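Local coordinates for yeast glycogen phosphorylase (Saccharomyces cerevisiae, PDB 1YGP), which belongs to the carbohydrate phosphorylase family, has the two-domain GT-B fold and holds a bound pyridoxal-5'-phosphate, at residues Ser478-Asn482 / Tyr868-Ile872; Pro518-Lys523 / Glu542-Met548; Tyr626-Lys630 / Val678-Ile684. All blocks are in the same frame, centred on the assembly; numbering follows the deposited sequence.

Contact 1. Residues Ser478-Asn482 / Tyr868-Ile872; sequences SHKVN and YSDTI
Ile-872, near the end of helix 861-873, lays its side chain against Lys-480 and Asn-482 of strand 478-483. From CB it forks: CG2 approaches Lys-480 CB at 4.2 Å, while CG1 lies 3.7 Å from Lys-480 CG. With chi2 at 174° the longer branch is extended, which carries CD1 past Lys-480 CG to Asn-482 OD1, 4.1 Å away. The lysine chain then bends at chi2 and chi3, and its NZ makes a weak hydrogen bond to Ser-507 O.

Polar contacts lie at both ends of this apolar strip. The His-479 ring turns an edge to the helix, where NE2 gives a weak hydrogen bond to Ile-872 O at 3.3 Å. At the other end Asn-482 ND2 donates to Tyr-868 OH at 3.1 Å, the hydroxyl tilted 26° from the amide plane, with amide and phenol planes nearly perpendicular (87°). Thr-403 OG1 bonds both Asn-482 OD1 and Tyr-868 OH, tying the pair to the neighbouring strand 400-404. Strand 478-483 lies between 400-404 and 509-511 in the large mixed sheet, and the contact is that of a C-terminal helix returning to the N-terminal Rossmann-like domain, as is characteristic of GT-B proteins.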
ATOM      1  N   SER A 478      28.467 -26.515  -1.267  1.00 13.88           N
ATOM      2  CA  SER A 478      27.840 -26.789  -2.551  1.00 13.36           C
ATOM      3  C   SER A 478      28.391 -28.035  -3.225  1.00 14.07           C
ATOM      4  O   SER A 478      29.525 -28.440  -2.966  1.00 16.19           O
ATOM      5  CB  SER A 478      28.077 -25.636  -3.482  1.00 12.48           C
ATOM      6  OG  SER A 478      27.617 -24.422  -2.930  1.00 16.72           O
ATOM      7  N   HIS A 479      27.652 -28.683  -4.117  1.00 11.00           N
ATOM      8  CA  HIS A 479      28.261 -29.748  -4.873  1.00 10.90           C
ATOM      9  C   HIS A 479      28.800 -29.244  -6.202  1.00 16.23           C
ATOM     10  O   HIS A 479      29.300 -30.055  -6.985  1.00 20.23           O
ATOM     11  CB  HIS A 479      27.274 -30.856  -5.145  1.00  6.93           C
ATOM     12  CG  HIS A 479      26.227 -30.566  -6.199  1.00  7.93           C
ATOM     13  ND1 HIS A 479      25.021 -30.079  -5.980  1.00 13.74           N
ATOM     14  CD2 HIS A 479      26.351 -30.809  -7.548  1.00  9.49           C
ATOM     15  CE1 HIS A 479      24.394 -30.019  -7.131  1.00 14.36           C
ATOM     16  NE2 HIS A 479      25.203 -30.458  -8.065  1.00 12.95           N
ATOM     17  N   LYS A 480      28.650 -27.977  -6.587  1.00 18.44           N
ATOM     18  CA  LYS A 480      29.169 -27.527  -7.873  1.00 16.49           C
ATOM     19  C   LYS A 480      29.428 -26.048  -7.753  1.00 16.97           C
ATOM     20  O   LYS A 480      28.614 -25.412  -7.068  1.00 23.99           O
ATOM     21  CB  LYS A 480      28.140 -27.775  -8.948  1.00 12.43           C
ATOM     22  CG  LYS A 480      28.644 -27.583 -10.364  1.00 15.64           C
ATOM     23  CD  LYS A 480      29.625 -28.672 -10.718  1.00 24.22           C
ATOM     24  CE  LYS A 480      28.968 -30.038 -10.692  1.00 25.81           C
ATOM     25  NZ  LYS A 480      29.968 -31.050 -10.959  1.00 33.90           N
ATOM     26  N   VAL A 481      30.506 -25.459  -8.280  1.00 14.53           N
ATOM     27  CA  VAL A 481      30.604 -23.999  -8.306  1.00 12.92           C
ATOM     28  C   VAL A 481      30.840 -23.672  -9.774  1.00 11.48           C
ATOM     29  O   VAL A 481      31.364 -24.502 -10.519  1.00 10.38           O
ATOM     30  CB  VAL A 481      31.760 -23.397  -7.370  1.00 11.83           C
ATOM     31  CG1 VAL A 481      32.389 -24.520  -6.583  1.00 15.21           C
ATOM     32  CG2 VAL A 481      32.796 -22.598  -8.148  1.00 10.82           C
ATOM     33  N   ASN A 482      30.401 -22.529 -10.277  1.00 11.44           N
ATOM     34  CA  ASN A 482      30.607 -22.214 -11.679  1.00 13.05           C
ATOM     35  C   ASN A 482      30.903 -20.763 -11.926  1.00 11.11           C
ATOM     36  O   ASN A 482      30.437 -19.890 -11.199  1.00 13.77           O
ATOM     37  CB  ASN A 482      29.387 -22.578 -12.533  1.00 15.05           C
ATOM     38  CG  ASN A 482      28.109 -21.797 -12.257  1.00 14.17           C
ATOM     39  OD1 ASN A 482      27.353 -22.107 -11.326  1.00 17.78           O
ATOM     40  ND2 ASN A 482      27.820 -20.774 -13.052  1.00  9.44           N
ATOM     41  N   TYR A 868      22.761 -25.553 -17.422  1.00 16.71           N
ATOM     42  CA  TYR A 868      22.596 -25.652 -15.986  1.00 11.46           C
ATOM     43  C   TYR A 868      21.760 -26.861 -15.657  1.00 11.64           C
ATOM     44  O   TYR A 868      22.182 -27.675 -14.828  1.00 12.51           O
ATOM     45  CB  TYR A 868      21.913 -24.421 -15.434  1.00  9.88           C
ATOM     46  CG  TYR A 868      22.804 -23.256 -15.032  1.00  6.10           C
ATOM     47  CD1 TYR A 868      23.409 -23.251 -13.779  1.00  2.73           C
ATOM     48  CD2 TYR A 868      22.933 -22.156 -15.869  1.00  2.70           C
ATOM     49  CE1 TYR A 868      24.128 -22.145 -13.353  1.00  4.30           C
ATOM     50  CE2 TYR A 868      23.654 -21.046 -15.442  1.00  6.94           C
ATOM     51  CZ  TYR A 868      24.249 -21.034 -14.184  1.00  7.93           C
ATOM     52  OH  TYR A 868      24.934 -19.900 -13.754  1.00 12.61           O
ATOM     53  N   SER A 869      20.640 -27.031 -16.361  1.00 13.13           N
ATOM     54  CA  SER A 869      19.765 -28.157 -16.119  1.00 16.49           C
ATOM     55  C   SER A 869      20.499 -29.464 -16.316  1.00 20.92           C
ATOM     56  O   SER A 869      20.393 -30.348 -15.457  1.00 30.22           O
ATOM     57  CB  SER A 869      18.568 -28.143 -17.049  1.00 15.77           C
ATOM     58  OG  SER A 869      17.801 -26.962 -16.857  1.00 21.79           O
ATOM     59  N   ASP A 870      21.332 -29.597 -17.340  1.00 19.08           N
ATOM     60  CA  ASP A 870      21.977 -30.863 -17.566  1.00 18.39           C
ATOM     61  C   ASP A 870      23.243 -31.140 -16.786  1.00 20.56           C
ATOM     62  O   ASP A 870      23.480 -32.315 -16.487  1.00 26.00           O
ATOM     63  CB  ASP A 870      22.245 -30.993 -19.048  1.00 23.42           C
ATOM     64  CG  ASP A 870      20.952 -31.011 -19.861  1.00 30.49           C
ATOM     65  OD1 ASP A 870      19.932 -31.521 -19.365  1.00 30.90           O
ATOM     66  OD2 ASP A 870      20.976 -30.506 -20.993  1.00 30.50           O
ATOM     67  N   THR A 871      24.078 -30.176 -16.404  1.00 17.99           N
ATOM     68  CA  THR A 871      25.288 -30.561 -15.698  1.00 18.41           C
ATOM     69  C   THR A 871      25.176 -30.434 -14.187  1.00 18.27           C
ATOM     70  O   THR A 871      25.727 -31.223 -13.413  1.00 22.11           O
ATOM     71  CB  THR A 871      26.480 -29.720 -16.212  1.00 17.78           C
ATOM     72  OG1 THR A 871      26.239 -28.352 -15.936  1.00 27.97           O
ATOM     73  CG2 THR A 871      26.659 -29.889 -17.709  1.00 19.51           C
ATOM     74  N   ILE A 872      24.414 -29.434 -13.756  1.00 17.37           N
ATOM     75  CA  ILE A 872      24.356 -29.113 -12.348  1.00 11.16           C
ATOM     76  C   ILE A 872      23.091 -29.598 -11.680  1.00  7.99           C
ATOM     77  O   ILE A 872      23.163 -30.349 -10.710  1.00  8.01           O
ATOM     78  CB  ILE A 872      24.534 -27.565 -12.221  1.00 11.68           C
ATOM     79  CG1 ILE A 872      25.915 -27.166 -12.824  1.00 12.57           C
ATOM     80  CG2 ILE A 872      24.420 -27.139 -10.758  1.00  7.96           C
ATOM     81  CD1 ILE A 872      26.290 -25.681 -12.960  1.00  2.00           C
TER

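Contact 2. Residues Pro518-Lys523 / Glu542-Met548; sequences PRRWLK and EEYLLDM
Apolar packing joins Pro-518 and Leu-522, one turn apart on helix 518-524, to the loop 542-548. The pyrrolidine ring is met by two side chains: Leu-545 CD2 lies 3.8 Å from Pro-518 CB, and the thioether end of Met-548 curls over, its CE 3.8 Å from Pro-518 CG. Bends at chi2 and chi3 bring that methyl back toward the helix. Leu-522 sends CD2 to the rim of the Tyr-544 ring, in the ring plane and 3.9 Å from Tyr-544 CE2, while Leu-545 CG covers part of one face of the same ring. The two methyls of Leu-545 divide the work: CD2 serves the proline, and CD1 rests against the aliphatic chain of Lys-523, 3.6 Å from Lys-523 CD.

The charged contact begins where that chain ends. Lys-523 is extended until chi4 (52°), which swings NZ to Glu-542 OE1 at 2.9 Å in a salt bridge. The two side chains cross at about a right angle, and the ammonium sits well above the carboxylate plane, 61° out of it.

A second charge lies by Leu-545. Arg-519 brings an edge of its guanidinium to the carbonyl, NH1 being 3.3 Å from Leu-545 O, but its main partners are Asp-175, which pairs with NH2, and Asp-862, which pairs with NH1. The loop is thus held to the helix by buried hydrocarbon with a partly exposed ion pair at one margin, while the arginine, whose charge is probably balanced by the two aspartates, links the same helix to helices 165-179 and 861-873.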
ATOM      1  N   PRO A 518      16.058 -13.823 -25.731  1.00  4.60           N
ATOM      2  CA  PRO A 518      15.666 -13.332 -27.034  1.00  4.10           C
ATOM      3  C   PRO A 518      14.331 -12.629 -27.030  1.00  3.59           C
ATOM      4  O   PRO A 518      14.144 -11.662 -27.771  1.00  7.86           O
ATOM      5  CB  PRO A 518      15.666 -14.543 -27.901  1.00  5.51           C
ATOM      6  CG  PRO A 518      16.700 -15.411 -27.261  1.00  5.97           C
ATOM      7  CD  PRO A 518      16.384 -15.237 -25.804  1.00  4.11           C
ATOM      8  N   ARG A 519      13.374 -13.037 -26.210  1.00  2.44           N
ATOM      9  CA  ARG A 519      12.080 -12.399 -26.319  1.00  6.03           C
ATOM     10  C   ARG A 519      12.103 -10.972 -25.816  1.00  8.37           C
ATOM     11  O   ARG A 519      11.469 -10.125 -26.442  1.00 13.75           O
ATOM     12  CB  ARG A 519      11.015 -13.156 -25.558  1.00  5.66           C
ATOM     13  CG  ARG A 519      10.499 -14.404 -26.262  1.00 12.28           C
ATOM     14  CD  ARG A 519      11.472 -15.584 -26.259  1.00 13.19           C
ATOM     15  NE  ARG A 519      11.661 -16.185 -24.951  1.00 13.57           N
ATOM     16  CZ  ARG A 519      12.607 -17.117 -24.773  1.00 17.17           C
ATOM     17  NH1 ARG A 519      13.398 -17.513 -25.772  1.00 10.79           N
ATOM     18  NH2 ARG A 519      12.780 -17.677 -23.573  1.00 14.54           N
ATOM     19  N   ARG A 520      12.812 -10.595 -24.748  1.00 10.13           N
ATOM     20  CA  ARG A 520      12.791  -9.200 -24.343  1.00  9.63           C
ATOM     21  C   ARG A 520      13.829  -8.448 -25.147  1.00 11.75           C
ATOM     22  O   ARG A 520      13.515  -7.432 -25.767  1.00 14.32           O
ATOM     23  CB  ARG A 520      13.102  -9.023 -22.873  1.00  6.87           C
ATOM     24  CG  ARG A 520      12.842  -7.585 -22.431  1.00  8.07           C
ATOM     25  CD  ARG A 520      13.186  -7.329 -20.967  1.00  4.70           C
ATOM     26  NE  ARG A 520      12.196  -7.953 -20.104  1.00 15.64           N
ATOM     27  CZ  ARG A 520      11.070  -7.335 -19.746  1.00 13.90           C
ATOM     28  NH1 ARG A 520      10.784  -6.102 -20.156  1.00 17.98           N
ATOM     29  NH2 ARG A 520      10.215  -7.963 -18.952  1.00  9.75           N
ATOM     30  N   TRP A 521      15.035  -8.979 -25.255  1.00 14.03           N
ATOM     31  CA  TRP A 521      16.070  -8.210 -25.893  1.00 15.46           C
ATOM     32  C   TRP A 521      16.036  -8.160 -27.420  1.00 17.95           C
ATOM     33  O   TRP A 521      16.599  -7.201 -27.959  1.00 21.45           O
ATOM     34  CB  TRP A 521      17.379  -8.740 -25.276  1.00  9.21           C
ATOM     35  CG  TRP A 521      17.352  -8.357 -23.789  1.00  7.80           C
ATOM     36  CD1 TRP A 521      17.333  -9.311 -22.797  1.00  8.02           C
ATOM     37  CD2 TRP A 521      17.258  -7.078 -23.275  1.00  4.70           C
ATOM     38  NE1 TRP A 521      17.215  -8.651 -21.666  1.00  2.00           N
ATOM     39  CE2 TRP A 521      17.164  -7.332 -21.899  1.00  3.30           C
ATOM     40  CE3 TRP A 521      17.225  -5.760 -23.744  1.00  2.00           C
ATOM     41  CZ2 TRP A 521      17.033  -6.282 -20.986  1.00  3.91           C
ATOM     42  CZ3 TRP A 521      17.093  -4.712 -22.834  1.00  2.00           C
ATOM     43  CH2 TRP A 521      16.994  -4.972 -21.468  1.00  2.00           C
ATOM     44  N   LEU A 522      15.351  -9.067 -28.152  1.00 15.42           N
ATOM     45  CA  LEU A 522      15.195  -8.936 -29.602  1.00  8.82           C
ATOM     46  C   LEU A 522      13.743  -8.671 -29.990  1.00  9.55           C
ATOM     47  O   LEU A 522      13.428  -7.691 -30.670  1.00  7.82           O
ATOM     48  CB  LEU A 522      15.673 -10.201 -30.322  1.00  5.24           C
ATOM     49  CG  LEU A 522      15.514 -10.384 -31.844  1.00  2.23           C
ATOM     50  CD1 LEU A 522      16.194  -9.272 -32.583  1.00  6.29           C
ATOM     51  CD2 LEU A 522      16.186 -11.660 -32.291  1.00  2.00           C
ATOM     52  N   LYS A 523      12.795  -9.487 -29.548  1.00 11.59           N
ATOM     53  CA  LYS A 523      11.426  -9.299 -30.013  1.00 13.58           C
ATOM     54  C   LYS A 523      10.731  -8.148 -29.318  1.00 13.91           C
ATOM     55  O   LYS A 523       9.994  -7.411 -29.969  1.00 18.84           O
ATOM     56  CB  LYS A 523      10.610 -10.586 -29.823  1.00 12.19           C
ATOM     57  CG  LYS A 523       9.269 -10.441 -30.489  1.00  6.74           C
ATOM     58  CD  LYS A 523       8.522 -11.732 -30.433  1.00 16.15           C
ATOM     59  CE  LYS A 523       7.125 -11.533 -31.031  1.00 23.61           C
ATOM     60  NZ  LYS A 523       7.132 -10.921 -32.352  1.00 21.52           N
ATOM     61  N   GLU A 542       7.986 -17.196 -35.584  1.00 22.67           N
ATOM     62  CA  GLU A 542       9.066 -16.706 -34.753  1.00 19.42           C
ATOM     63  C   GLU A 542       9.796 -17.863 -34.068  1.00 22.03           C
ATOM     64  O   GLU A 542      10.446 -17.695 -33.032  1.00 24.52           O
ATOM     65  CB  GLU A 542       8.560 -15.751 -33.654  1.00 19.82           C
ATOM     66  CG  GLU A 542       7.701 -14.508 -33.891  1.00 19.92           C
ATOM     67  CD  GLU A 542       8.371 -13.362 -34.620  1.00 21.78           C
ATOM     68  OE1 GLU A 542       8.987 -12.516 -33.984  1.00 25.68           O
ATOM     69  OE2 GLU A 542       8.270 -13.297 -35.837  1.00 29.97           O
ATOM     70  N   GLU A 543       9.808 -19.063 -34.660  1.00 20.99           N
ATOM     71  CA  GLU A 543      10.478 -20.218 -34.075  1.00 19.22           C
ATOM     72  C   GLU A 543      11.968 -20.026 -33.792  1.00 22.05           C
ATOM     73  O   GLU A 543      12.534 -20.673 -32.901  1.00 22.51           O
ATOM     74  CB  GLU A 543      10.342 -21.410 -34.982  1.00 17.69           C
ATOM     75  N   TYR A 544      12.592 -19.073 -34.510  1.00 21.28           N
ATOM     76  CA  TYR A 544      13.988 -18.713 -34.333  1.00 16.67           C
ATOM     77  C   TYR A 544      14.231 -18.216 -32.905  1.00 19.30           C
ATOM     78  O   TYR A 544      15.351 -18.316 -32.409  1.00 21.03           O
ATOM     79  CB  TYR A 544      14.381 -17.629 -35.367  1.00 10.40           C
ATOM     80  CG  TYR A 544      13.764 -16.240 -35.231  1.00 11.87           C
ATOM     81  CD1 TYR A 544      12.510 -15.962 -35.794  1.00 15.98           C
ATOM     82  CD2 TYR A 544      14.420 -15.235 -34.505  1.00  8.86           C
ATOM     83  CE1 TYR A 544      11.919 -14.699 -35.621  1.00 12.77           C
ATOM     84  CE2 TYR A 544      13.834 -13.972 -34.324  1.00  3.38           C
ATOM     85  CZ  TYR A 544      12.584 -13.716 -34.883  1.00  7.80           C
ATOM     86  OH  TYR A 544      11.983 -12.492 -34.684  1.00  9.04           O
ATOM     87  N   LEU A 545      13.214 -17.707 -32.182  1.00 17.60           N
ATOM     88  CA  LEU A 545      13.407 -17.254 -30.799  1.00 15.36           C
ATOM     89  C   LEU A 545      13.599 -18.440 -29.877  1.00 13.85           C
ATOM     90  O   LEU A 545      14.308 -18.336 -28.888  1.00 16.73           O
ATOM     91  CB  LEU A 545      12.212 -16.421 -30.371  1.00 10.80           C
ATOM     92  CG  LEU A 545      12.079 -15.154 -31.210  1.00 11.47           C
ATOM     93  CD1 LEU A 545      10.703 -14.551 -31.081  1.00  2.00           C
ATOM     94  CD2 LEU A 545      13.186 -14.202 -30.781  1.00 14.43           C
ATOM     95  N   LEU A 546      12.988 -19.582 -30.184  1.00 17.02           N
ATOM     96  CA  LEU A 546      13.272 -20.801 -29.463  1.00 19.90           C
ATOM     97  C   LEU A 546      14.558 -21.422 -29.992  1.00 24.46           C
ATOM     98  O   LEU A 546      15.362 -21.943 -29.208  1.00 26.90           O
ATOM     99  CB  LEU A 546      12.156 -21.802 -29.629  1.00 16.61           C
ATOM    100  CG  LEU A 546      10.971 -21.762 -28.694  1.00 17.56           C
ATOM    101  CD1 LEU A 546      11.074 -20.658 -27.657  1.00 18.34           C
ATOM    102  CD2 LEU A 546       9.763 -21.542 -29.544  1.00 17.36           C
ATOM    103  N   ASP A 547      14.798 -21.392 -31.308  1.00 24.46           N
ATOM    104  CA  ASP A 547      16.027 -21.950 -31.833  1.00 25.91           C
ATOM    105  C   ASP A 547      16.911 -20.887 -32.460  1.00 24.38           C
ATOM    106  O   ASP A 547      16.957 -20.739 -33.684  1.00 22.56           O
ATOM    107  CB  ASP A 547      15.711 -23.034 -32.862  1.00 28.94           C
ATOM    108  CG  ASP A 547      16.947 -23.780 -33.363  1.00 35.04           C
ATOM    109  OD1 ASP A 547      17.952 -23.874 -32.641  1.00 32.66           O
ATOM    110  OD2 ASP A 547      16.890 -24.266 -34.497  1.00 37.47           O
ATOM    111  N   MET A 548      17.685 -20.183 -31.627  1.00 22.21           N
ATOM    112  CA  MET A 548      18.551 -19.115 -32.115  1.00 22.66           C
ATOM    113  C   MET A 548      19.586 -19.583 -33.135  1.00 22.69           C
ATOM    114  O   MET A 548      20.075 -18.804 -33.957  1.00 23.93           O
ATOM    115  CB  MET A 548      19.296 -18.447 -30.962  1.00 22.39           C
ATOM    116  CG  MET A 548      18.486 -17.536 -30.092  1.00 15.93           C
ATOM    117  SD  MET A 548      17.652 -16.325 -31.122  1.00 23.54           S
ATOM    118  CE  MET A 548      18.458 -14.851 -30.591  1.00 21.23           C
TER

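Contact 3. Residues Tyr626-Lys630 / Val678-Ile684; sequences YLAMK and VNNDESI
The phenol ring of Tyr-626 is the packed centre of this contact. Val-678 CG2 sits over the middle of one face, 3.7 Å from the ring centroid and 11° off the ring normal, a CH-pi contact. On the opposite face lies CG of Lys-630, one turn further along the same helix. The rim is taken up as well, with Ile-684 CD1 in the ring plane and 3.6 Å from Tyr-626 CE1. The tyrosine reaches this position because its CG stands anti to the backbone N (chi1 179°), projecting the ring from helix 615-634 toward the 678-684 loop. Beside it Met-629 adds a lighter touch, its SD 4.2 Å from Ile-684 CG2.

Both segments belong to the C-terminal Rossmann-like domain, with its six-stranded parallel sheet. Residues 678-684 form the turn by which helix 662-678 passes into the edge strand 688-693, opening with a type I beta turn from Val-678 to Asp-681, and helix 615-634 packs alongside.

Toward solvent the contact becomes polar and its residues partly exposed. Asp-681 OD2 is met twice. Tyr-626 OH gives it a weak hydrogen bond at 3.0 Å, and the phenol ring stands almost perpendicular to the carboxylate. Lys-630 NZ, 2.9 Å from Asp-681 OD2, forms a salt bridge from above the carboxylate plane, 43° out of it. The other oxygen, OD1 of Asp-681, accepts from Ser-683 OG at 2.7 Å, on the syn side but tilted from the carboxylate plane, a bond within the loop that probably limits rotation of the carboxylate.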
ATOM      1  N   TYR A 626      36.912  16.991 -29.656  1.00 19.86           N
ATOM      2  CA  TYR A 626      36.411  18.365 -29.664  1.00 23.54           C
ATOM      3  C   TYR A 626      37.534  19.410 -29.768  1.00 27.89           C
ATOM      4  O   TYR A 626      37.483  20.344 -30.579  1.00 24.59           O
ATOM      5  CB  TYR A 626      35.606  18.619 -28.395  1.00 16.29           C
ATOM      6  CG  TYR A 626      35.056  20.027 -28.292  1.00 16.09           C
ATOM      7  CD1 TYR A 626      34.098  20.467 -29.213  1.00 19.12           C
ATOM      8  CD2 TYR A 626      35.478  20.866 -27.256  1.00 14.35           C
ATOM      9  CE1 TYR A 626      33.551  21.748 -29.090  1.00 20.39           C
ATOM     10  CE2 TYR A 626      34.933  22.147 -27.127  1.00 15.73           C
ATOM     11  CZ  TYR A 626      33.970  22.579 -28.043  1.00 20.85           C
ATOM     12  OH  TYR A 626      33.397  23.831 -27.901  1.00 24.11           O
ATOM     13  N   LEU A 627      38.575  19.246 -28.959  1.00 30.50           N
ATOM     14  CA  LEU A 627      39.724  20.133 -28.988  1.00 32.21           C
ATOM     15  C   LEU A 627      40.422  20.108 -30.343  1.00 30.87           C
ATOM     16  O   LEU A 627      40.817  21.151 -30.874  1.00 32.11           O
ATOM     17  CB  LEU A 627      40.670  19.715 -27.871  1.00 27.16           C
ATOM     18  CG  LEU A 627      40.891  20.695 -26.731  1.00 25.22           C
ATOM     19  CD1 LEU A 627      39.662  21.561 -26.436  1.00 19.09           C
ATOM     20  CD2 LEU A 627      41.306  19.852 -25.547  1.00 26.68           C
ATOM     21  N   ALA A 628      40.517  18.934 -30.944  1.00 29.29           N
ATOM     22  CA  ALA A 628      41.102  18.795 -32.253  1.00 31.39           C
ATOM     23  C   ALA A 628      40.235  19.484 -33.316  1.00 32.89           C
ATOM     24  O   ALA A 628      40.743  20.209 -34.173  1.00 32.97           O
ATOM     25  CB  ALA A 628      41.232  17.317 -32.554  1.00 30.06           C
ATOM     26  N   MET A 629      38.910  19.357 -33.242  1.00 33.59           N
ATOM     27  CA  MET A 629      37.987  19.955 -34.199  1.00 31.83           C
ATOM     28  C   MET A 629      38.083  21.464 -34.191  1.00 30.91           C
ATOM     29  O   MET A 629      38.252  22.119 -35.215  1.00 35.11           O
ATOM     30  CB  MET A 629      36.548  19.648 -33.885  1.00 31.23           C
ATOM     31  CG  MET A 629      36.142  18.212 -33.746  1.00 34.90           C
ATOM     32  SD  MET A 629      34.361  18.242 -33.453  1.00 44.17           S
ATOM     33  CE  MET A 629      33.895  17.544 -35.010  1.00 37.43           C
ATOM     34  N   LYS A 630      37.982  21.998 -32.986  1.00 30.83           N
ATOM     35  CA  LYS A 630      37.994  23.415 -32.740  1.00 31.48           C
ATOM     36  C   LYS A 630      39.261  24.075 -33.218  1.00 33.19           C
ATOM     37  O   LYS A 630      39.229  25.092 -33.918  1.00 32.91           O
ATOM     38  CB  LYS A 630      37.802  23.649 -31.242  1.00 33.23           C
ATOM     39  CG  LYS A 630      36.383  24.075 -30.920  1.00 34.83           C
ATOM     40  CD  LYS A 630      36.270  25.452 -31.552  1.00 44.21           C
ATOM     41  CE  LYS A 630      34.935  26.101 -31.403  1.00 43.63           C
ATOM     42  NZ  LYS A 630      34.657  26.333 -29.999  1.00 49.12           N
ATOM     43  N   VAL A 678      29.974  21.528 -25.806  1.00 22.86           N
ATOM     44  CA  VAL A 678      29.943  20.944 -27.142  1.00 17.68           C
ATOM     45  C   VAL A 678      28.563  21.046 -27.768  1.00 20.05           C
ATOM     46  O   VAL A 678      28.439  21.487 -28.901  1.00 19.44           O
ATOM     47  CB  VAL A 678      30.386  19.481 -27.033  1.00 16.58           C
ATOM     48  CG1 VAL A 678      30.275  18.787 -28.379  1.00 19.22           C
ATOM     49  CG2 VAL A 678      31.827  19.435 -26.528  1.00  9.51           C
ATOM     50  N   ASN A 679      27.485  20.737 -27.062  1.00 23.39           N
ATOM     51  CA  ASN A 679      26.167  20.786 -27.675  1.00 25.42           C
ATOM     52  C   ASN A 679      25.744  22.179 -28.067  1.00 29.42           C
ATOM     53  O   ASN A 679      24.936  22.398 -28.980  1.00 32.43           O
ATOM     54  CB  ASN A 679      25.088  20.252 -26.750  1.00 26.53           C
ATOM     55  CG  ASN A 679      25.093  18.750 -26.519  1.00 26.45           C
ATOM     56  OD1 ASN A 679      25.605  17.941 -27.291  1.00 28.50           O
ATOM     57  ND2 ASN A 679      24.520  18.311 -25.414  1.00 30.62           N
ATOM     58  N   ASN A 680      26.314  23.164 -27.390  1.00 30.96           N
ATOM     59  CA  ASN A 680      25.871  24.516 -27.640  1.00 33.56           C
ATOM     60  C   ASN A 680      26.912  25.323 -28.374  1.00 36.19           C
ATOM     61  O   ASN A 680      26.793  26.547 -28.498  1.00 40.12           O
ATOM     62  CB  ASN A 680      25.511  25.158 -26.308  1.00 30.81           C
ATOM     63  CG  ASN A 680      24.411  24.357 -25.627  1.00 32.22           C
ATOM     64  OD1 ASN A 680      23.370  24.044 -26.204  1.00 34.23           O
ATOM     65  ND2 ASN A 680      24.593  23.927 -24.390  1.00 31.56           N
ATOM     66  N   ASP A 681      27.932  24.669 -28.930  1.00 36.13           N
ATOM     67  CA  ASP A 681      28.946  25.392 -29.663  1.00 38.75           C
ATOM     68  C   ASP A 681      28.735  25.400 -31.172  1.00 40.36           C
ATOM     69  O   ASP A 681      29.180  24.539 -31.936  1.00 42.27           O
ATOM     70  CB  ASP A 681      30.303  24.812 -29.336  1.00 38.78           C
ATOM     71  CG  ASP A 681      31.417  25.471 -30.118  1.00 37.80           C
ATOM     72  OD1 ASP A 681      31.395  26.691 -30.280  1.00 40.43           O
ATOM     73  OD2 ASP A 681      32.282  24.738 -30.585  1.00 39.61           O
ATOM     74  N   GLU A 682      28.135  26.495 -31.607  1.00 41.80           N
ATOM     75  CA  GLU A 682      27.790  26.724 -32.999  1.00 42.75           C
ATOM     76  C   GLU A 682      28.837  26.402 -34.045  1.00 42.69           C
ATOM     77  O   GLU A 682      28.506  25.838 -35.083  1.00 43.47           O
ATOM     78  CB  GLU A 682      27.407  28.173 -33.188  1.00 50.17           C
ATOM     79  N   SER A 683      30.101  26.688 -33.738  1.00 43.69           N
ATOM     80  CA  SER A 683      31.224  26.514 -34.650  1.00 41.35           C
ATOM     81  C   SER A 683      31.378  25.126 -35.252  1.00 41.51           C
ATOM     82  O   SER A 683      31.711  24.982 -36.431  1.00 41.60           O
ATOM     83  CB  SER A 683      32.513  26.860 -33.928  1.00 38.02           C
ATOM     84  OG  SER A 683      32.279  27.568 -32.715  1.00 39.81           O
ATOM     85  N   ILE A 684      31.120  24.079 -34.466  1.00 40.77           N
ATOM     86  CA  ILE A 684      31.311  22.737 -34.982  1.00 37.82           C
ATOM     87  C   ILE A 684      30.028  22.216 -35.612  1.00 38.04           C
ATOM     88  O   ILE A 684      29.881  21.011 -35.827  1.00 38.55           O
ATOM     89  CB  ILE A 684      31.803  21.767 -33.852  1.00 35.49           C
ATOM     90  CG1 ILE A 684      30.887  21.739 -32.636  1.00 33.49           C
ATOM     91  CG2 ILE A 684      33.187  22.224 -33.452  1.00 32.91           C
ATOM     92  CD1 ILE A 684      31.251  20.624 -31.650  1.00 33.70           C
TER

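In the fold
The three contacts are separate, with contact 1 and contact 3 on opposite sides of the chain's centre, their centres about 54 Å apart. Contact 1 belongs to the N-terminal sheet and contact 3 to the edge of the C-terminal one. Contact 2 lies about 26 Å from contact 1 and 42 Å from contact 3, centre to centre, and is the one that includes a residue of the pyridoxal-5'-phosphate pocket: Trp-521 touches the ligand, although the side chain of Pro-518 is about 13 Å from it. Helix 861-873 carries one segment of contact 1 and also reaches the arginine of contact 2. The sequence between the segments of contact 1 includes both other contacts.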